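Local structure of enoyl-CoA hydratase EchA1 (Mycobacterium marinum, 3QXI) at residues Ala214-Arg217 with Ile218-Ser222; Gly224-Leu227 with Asp228-Phe231. The protein probably catalyses the reversible addition of water to the double bond of 2-enoyl-CoA thioesters, as a member of the crotonase family. One frame throughout, in Å; residues are numbered along the deposited sequence.

Interaction 1. Residues Ala214-Arg217 with Ile218-Ser222; sequences ATKR and IITES
R217 and E221, one helical turn apart, form an i to i+4 salt bridge on helix 209-221, in the C-terminal helical part of this crotonase-family chain. The arginine chain bends at chi3 (80°), which swings its guanidinium back alongside the helix toward E221, so that the grip is side-on, through NE and NH2, one nitrogen to each carboxylate oxygen. The two bonds differ in quality. R217 NH2 reaches E221 OE2 at 2.7 Å, close to the guanidinium plane and on the syn side of the oxygen, whereas R217 NE meets E221 OE1 at 3.1 Å from above the carboxylate plane. The planes stand 59° apart, so the pair is twisted rather than coplanar. On the glutamate side, E221 CG lies beside its own backbone N and 3.1 Å from R217 O, and the chain then runs extended to the carboxylate.

The backbone bonding is regularly helical; I219 N to T215 O, at 3.1 Å, is almost straight (177° at the hydrogen). The isoleucines I218 and I219 both carry CG1 beside their own backbone N, which sets I218 CG1 3.3 Å from A214 O and I219 CG1 against T215 O. Their outer surfaces pack on a second subunit, I218 on its L151 and I219 on its Y160. K216 has CG anti to the backbone N, and its extended chain carries NZ to a salt bridge with D125 and hydrogen bonds to the carbonyls of K103 and P101. K216 O is engaged twice by T220: it accepts T220 N at 3.0 Å, and the hydroxyl, T220 OG1, donates to K216 O at 2.6 Å from above the carbonyl plane.

Interaction 2. Residues Gly224-Leu227 with Asp228-Phe231; sequences GWSL and DTRF
The S226 carbonyl faces the backbone of T229 and R230 as the chain turns into helix 230-243. S226 is extended, and from L227 onward the backbone adopts helical or near-helical angles. S226 O accepts from T229 N at 3.0 Å and from R230 N at 2.8 Å, both weak because the angles at hydrogen are only 133° and 125°. The L227 carbonyl is linked through one water to F231 N and through another to R230 NE.

Among the side chains, S226 OG and T229 OG1 lie 2.7 Å apart in a hydrogen bond whose direction is undetermined. Each hydroxyl sits between its own backbone N and carbonyl carbon, bringing the two oxygens together beside the turn. R230 has CG in that same position (chi1 62°), and its chain then extends to NE alongside L227. L227 CD2 lies over the centre of the guanidinium, 3.7 Å from R230 CZ, while R230 NH1 forms a salt bridge to E156 of the second subunit. W225 meets the arginine at its root, W225 CB to R230 CB at 3.6 Å, with the indole nearly perpendicular to the guanidinium. Weak carbonyl bonds, a serine-threonine hydroxyl pair and bridging waters together make a solvated turn at the N-terminal start of a helix, the turn joining consecutive helices 209-221 and 230-243 at the contact with the second subunit.

How the interactions relate
Interactions 1 and 2 follow each other along the chain: residues 214-221 lie on the later part of helix 209-221, with S222 following, and residues 224-231 carry the chain into helix 230-243. Their centres are about 13 Å apart, and they touch where I218 CG2 lies 4.2 Å from W225 CZ3. The W225 side chain packs on Q233, Q234 and I237, while A214 and R217 also reach I237, evidence that the two helices pack against each other beyond the turn. L152 of the second subunit contacts both regions, through S222 and through W225 and R230. Burial falls from interaction 1, its centre about 14 Å from the chain centre, to interaction 2, about 25 Å out.

Interaction 1. Residues Ala214-Arg217 with Ile218-Ser222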
loop_
_atom_site.group_PDB
_atom_site.type_symbol
_atom_site.label_atom_id
_atom_site.label_comp_id
_atom_site.label_asym_id
_atom_site.label_seq_id
_atom_site.Cartn_x
_atom_site.Cartn_y
_atom_site.Cartn_z
ATOM N N ALA B 214 14.008 15.901 -7.919
ATOM C CA ALA B 214 12.952 16.532 -7.139
ATOM C C ALA B 214 11.726 15.635 -7.130
ATOM O O ALA B 214 11.013 15.577 -6.129
ATOM C CB ALA B 214 12.611 17.917 -7.719
ATOM N N THR B 215 11.486 14.956 -8.259
ATOM C CA THR B 215 10.404 13.986 -8.410
ATOM C C THR B 215 10.622 12.769 -7.461
ATOM O O THR B 215 9.709 12.379 -6.737
ATOM C CB THR B 215 10.264 13.542 -9.903
ATOM O OG1 THR B 215 9.706 14.609 -10.690
ATOM C CG2 THR B 215 9.369 12.333 -10.064
ATOM N N LYS B 216 11.833 12.206 -7.452
ATOM C CA LYS B 216 12.162 11.155 -6.507
ATOM C C LYS B 216 11.909 11.624 -5.069
ATOM O O LYS B 216 11.332 10.872 -4.284
ATOM C CB LYS B 216 13.617 10.662 -6.672
ATOM C CG LYS B 216 14.089 9.705 -5.552
ATOM C CD LYS B 216 15.501 9.188 -5.815
ATOM C CE LYS B 216 16.151 8.584 -4.562
ATOM N NZ LYS B 216 17.261 7.613 -4.991
ATOM N N ARG B 217 12.310 12.853 -4.738
ATOM C CA ARG B 217 12.202 13.378 -3.359
ATOM C C ARG B 217 10.773 13.448 -2.889
ATOM O O ARG B 217 10.457 13.152 -1.731
ATOM C CB ARG B 217 12.761 14.795 -3.247
ATOM C CG ARG B 217 14.146 14.875 -2.666
ATOM C CD ARG B 217 14.399 16.282 -2.149
ATOM N NE ARG B 217 13.787 16.452 -0.843
ATOM C CZ ARG B 217 13.776 17.586 -0.150
ATOM N NH1 ARG B 217 14.343 18.686 -0.629
ATOM N NH2 ARG B 217 13.162 17.620 1.025
ATOM N N ILE B 218 9.905 13.895 -3.782
ATOM C CA ILE B 218 8.509 14.009 -3.444
ATOM C C ILE B 218 7.883 12.628 -3.256
ATOM O O ILE B 218 7.201 12.395 -2.262
ATOM C CB ILE B 218 7.746 14.862 -4.457
ATOM C CG1 ILE B 218 8.263 16.286 -4.398
ATOM C CG2 ILE B 218 6.265 14.871 -4.168
ATOM C CD1 ILE B 218 7.908 17.051 -5.605
ATOM N N ILE B 219 8.114 11.713 -4.196
ATOM C CA ILE B 219 7.569 10.372 -4.044
ATOM C C ILE B 219 7.969 9.824 -2.651
ATOM O O ILE B 219 7.109 9.362 -1.900
ATOM C CB ILE B 219 8.080 9.426 -5.125
ATOM C CG1 ILE B 219 7.824 9.958 -6.550
ATOM C CG2 ILE B 219 7.561 8.017 -4.915
ATOM C CD1 ILE B 219 6.431 9.933 -7.014
ATOM N N THR B 220 9.263 9.919 -2.328
ATOM C CA THR B 220 9.863 9.334 -1.131
ATOM C C THR B 220 9.344 9.967 0.141
ATOM O O THR B 220 8.994 9.272 1.078
ATOM C CB THR B 220 11.403 9.604 -1.085
ATOM O OG1 THR B 220 11.994 9.227 -2.327
ATOM C CG2 THR B 220 12.073 8.850 0.102
ATOM N N GLU B 221 9.362 11.296 0.188
ATOM C CA GLU B 221 9.098 12.015 1.446
ATOM C C GLU B 221 7.601 12.159 1.708
ATOM O O GLU B 221 7.180 12.181 2.879
ATOM C CB GLU B 221 9.808 13.360 1.450
ATOM C CG GLU B 221 11.308 13.189 1.224
ATOM C CD GLU B 221 12.083 14.439 1.396
ATOM O OE1 GLU B 221 13.314 14.356 1.322
ATOM O OE2 GLU B 221 11.489 15.517 1.598
ATOM N N SER B 222 6.814 12.204 0.627
ATOM C CA SER B 222 5.386 12.497 0.737
ATOM C C SER B 222 4.615 11.567 1.694
ATOM O O SER B 222 3.590 11.960 2.256
ATOM C CB SER B 222 4.725 12.552 -0.641
ATOM O OG SER B 222 4.774 11.298 -1.264
#

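Interaction 2. Residues Gly224-Leu227 with Asp228-Phe231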
loop_
_atom_site.group_PDB
_atom_site.type_symbol
_atom_site.label_atom_id
_atom_site.label_comp_id
_atom_site.label_asym_id
_atom_site.label_seq_id
_atom_site.Cartn_x
_atom_site.Cartn_y
_atom_site.Cartn_z
ATOM N N GLY B 224 5.362 10.848 4.542
ATOM C CA GLY B 224 5.447 11.448 5.859
ATOM C C GLY B 224 4.753 12.785 5.969
ATOM O O GLY B 224 4.944 13.510 6.952
ATOM N N TRP B 225 3.948 13.139 4.963
ATOM C CA TRP B 225 3.344 14.471 4.995
ATOM C C TRP B 225 1.856 14.354 5.209
ATOM O O TRP B 225 1.181 13.544 4.558
ATOM C CB TRP B 225 3.591 15.264 3.730
ATOM C CG TRP B 225 4.988 15.514 3.359
ATOM C CD1 TRP B 225 6.083 15.537 4.174
ATOM C CD2 TRP B 225 5.453 15.840 2.048
ATOM N NE1 TRP B 225 7.209 15.835 3.443
ATOM C CE2 TRP B 225 6.848 16.027 2.132
ATOM C CE3 TRP B 225 4.820 15.993 0.809
ATOM C CZ2 TRP B 225 7.640 16.368 1.012
ATOM C CZ3 TRP B 225 5.600 16.302 -0.317
ATOM C CH2 TRP B 225 7.000 16.499 -0.200
ATOM N N SER B 226 1.343 15.187 6.099
ATOM C CA SER B 226 -0.074 15.191 6.416
ATOM C C SER B 226 -0.898 15.753 5.248
ATOM O O SER B 226 -0.378 16.506 4.415
ATOM C CB SER B 226 -0.317 15.974 7.712
ATOM O OG SER B 226 -0.163 17.350 7.490
ATOM N N LEU B 227 -2.169 15.355 5.176
ATOM C CA LEU B 227 -3.081 15.800 4.112
ATOM C C LEU B 227 -3.100 17.329 4.017
ATOM O O LEU B 227 -3.015 17.935 2.933
ATOM C CB LEU B 227 -4.496 15.286 4.415
ATOM C CG LEU B 227 -4.804 13.780 4.366
ATOM C CD1 LEU B 227 -6.313 13.560 4.461
ATOM C CD2 LEU B 227 -4.238 13.106 3.116
ATOM N N ASP B 228 -3.164 17.920 5.197
ATOM C CA ASP B 228 -3.208 19.351 5.415
ATOM C C ASP B 228 -1.931 20.078 5.038
ATOM O O ASP B 228 -1.984 21.239 4.676
ATOM C CB ASP B 228 -3.483 19.600 6.890
ATOM C CG ASP B 228 -4.590 20.554 7.089
ATOM O OD1 ASP B 228 -5.624 20.390 6.379
ATOM O OD2 ASP B 228 -4.435 21.470 7.945
ATOM N N THR B 229 -0.783 19.410 5.139
ATOM C CA THR B 229 0.456 20.102 4.782
ATOM C C THR B 229 1.142 19.670 3.491
ATOM O O THR B 229 2.055 20.341 3.036
ATOM C CB THR B 229 1.467 20.030 5.912
ATOM O OG1 THR B 229 1.773 18.667 6.152
ATOM C CG2 THR B 229 0.911 20.715 7.168
ATOM N N ARG B 230 0.722 18.560 2.890
ATOM C CA ARG B 230 1.543 17.968 1.863
ATOM C C ARG B 230 1.710 18.836 0.617
ATOM O O ARG B 230 2.779 18.834 0.015
ATOM C CB ARG B 230 1.083 16.553 1.500
ATOM C CG ARG B 230 -0.301 16.431 0.945
ATOM C CD ARG B 230 -0.667 14.945 0.791
ATOM N NE ARG B 230 -2.007 14.783 0.213
ATOM C CZ ARG B 230 -2.531 13.615 -0.156
ATOM N NH1 ARG B 230 -1.815 12.502 0.004
ATOM N NH2 ARG B 230 -3.778 13.562 -0.671
ATOM N N PHE B 231 0.685 19.579 0.220
ATOM C CA PHE B 231 0.862 20.441 -0.957
ATOM C C PHE B 231 1.853 21.561 -0.736
ATOM O O PHE B 231 2.579 21.920 -1.645
ATOM C CB PHE B 231 -0.471 20.956 -1.504
ATOM C CG PHE B 231 -1.119 19.986 -2.430
ATOM C CD1 PHE B 231 -0.818 20.005 -3.783
ATOM C CD2 PHE B 231 -1.977 19.025 -1.946
ATOM C CE1 PHE B 231 -1.394 19.096 -4.655
ATOM C CE2 PHE B 231 -2.576 18.111 -2.808
ATOM C CZ PHE B 231 -2.287 18.143 -4.154
HETATM O O HOH W 1 -2.078 20.044 1.586
HETATM O O HOH W 2 -3.997 16.955 0.573
#